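Local structure of GPI-anchored protein LLG1 (Arabidopsis thaliana, 6A5D) at residues 87-90 with 91-94. The protein probably acts at the cell surface as a GPI-anchored co-receptor that takes part in RALF peptide perception within a heterotypic receptor complex. Sequence-based numbering, arbitrary orientation.
Sequences KYPP and GLFA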
# COMPACT_ATOMS: atom_id res chain seq x y z
N LYS A 87 9.19 7.41 4.09
CA LYS A 87 10.47 6.88 4.54
C LYS A 87 10.32 5.48 5.14
O LYS A 87 10.84 5.18 6.21
CB LYS A 87 11.21 7.83 5.48
CG LYS A 87 11.52 9.15 4.82
CD LYS A 87 10.46 10.17 5.18
CE LYS A 87 10.97 11.60 5.03
NZ LYS A 87 10.31 12.51 6.01
N TYR A 88 9.56 4.62 4.43
CA TYR A 88 9.29 3.28 4.95
C TYR A 88 10.19 2.25 4.30
O TYR A 88 10.49 2.36 3.11
CB TYR A 88 7.84 2.89 4.65
CG TYR A 88 6.81 3.74 5.35
CD1 TYR A 88 6.73 3.76 6.73
CD2 TYR A 88 5.90 4.51 4.62
CE1 TYR A 88 5.79 4.55 7.38
CE2 TYR A 88 4.96 5.30 5.26
CZ TYR A 88 4.91 5.31 6.64
OH TYR A 88 3.97 6.08 7.29
N PRO A 89 10.62 1.25 5.05
CA PRO A 89 11.37 0.15 4.46
C PRO A 89 10.55 -0.55 3.40
O PRO A 89 9.33 -0.73 3.56
CB PRO A 89 11.61 -0.80 5.65
CG PRO A 89 11.52 0.09 6.86
CD PRO A 89 10.49 1.14 6.52
N PRO A 90 11.16 -0.96 2.29
CA PRO A 90 10.42 -1.70 1.27
C PRO A 90 9.89 -3.00 1.84
O PRO A 90 10.59 -3.70 2.57
CB PRO A 90 11.46 -1.94 0.17
CG PRO A 90 12.79 -1.88 0.89
CD PRO A 90 12.60 -0.84 1.97
N GLY A 91 8.64 -3.32 1.51
CA GLY A 91 7.98 -4.50 2.01
C GLY A 91 7.38 -4.38 3.40
O GLY A 91 6.77 -5.35 3.87
N LEU A 92 7.51 -3.29 4.03
CA LEU A 92 6.98 -3.12 5.39
C LEU A 92 5.49 -3.47 5.45
O LEU A 92 5.07 -4.32 6.24
CB LEU A 92 7.20 -1.68 5.87
CG LEU A 92 6.63 -1.34 7.25
CD1 LEU A 92 7.30 -2.17 8.33
CD2 LEU A 92 6.78 0.14 7.54
N PHE A 93 4.69 -2.79 4.59
CA PHE A 93 3.24 -2.98 4.66
C PHE A 93 2.84 -4.37 4.22
O PHE A 93 1.97 -5.00 4.84
CB PHE A 93 2.53 -1.90 3.83
CG PHE A 93 2.80 -0.54 4.35
CD1 PHE A 93 2.14 -0.08 5.47
CD2 PHE A 93 3.78 0.25 3.78
CE1 PHE A 93 2.43 1.17 6.00
CE2 PHE A 93 4.07 1.51 4.29
CZ PHE A 93 3.40 1.97 5.41
N ALA A 94 3.48 -4.89 3.17
CA ALA A 94 3.23 -6.27 2.77
C ALA A 94 3.51 -7.23 3.93
O ALA A 94 2.69 -8.11 4.23
CB ALA A 94 4.12 -6.61 1.57
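Tyr-88 and Phe-93 form a T-shaped (edge-to-face) aromatic pair, their planes at 82° and their centroids 4.8 Å apart. Phe-93 supplies the edge: its CZ stands over the centre of the Tyr-88 ring, 3.5 Å above the plane, while CE2 lies 3.5 Å from CD2 of Tyr-88. Each ring has CG anti to its own carbonyl carbon, which brings the two together across the turn, from the residues just before and just after it. The Tyr-88 hydroxyl is hydrogen-bonded to the carbonyl of Cys-42, and the side chains of Ile-38 and Ile-82 touch those of both aromatic residues. With an alanine here instead of Tyr-88, the Phe-93 edge is likely to lose its aromatic face, and the Cys-42 carbonyl its hydroxyl partner.

Apolar packing continues through Leu-92, whose CD2 lies 3.7 Å from Tyr-88 CD1 and 4.0 Å from Pro-89 CD.

A single backbone hydrogen bond, Leu-92 N to Pro-89 O (3.2 Å), closes the bend. Gly-91, with positive phi, occupies a position where a side chain would clash with Pro-90 O. The linker between helices 74-86 and 92-99 thus contains a Pro-Gly type II beta turn, Pro-89 to Leu-92, entering the second helix through N-cap Gly-91 and spanned by the aromatic pair.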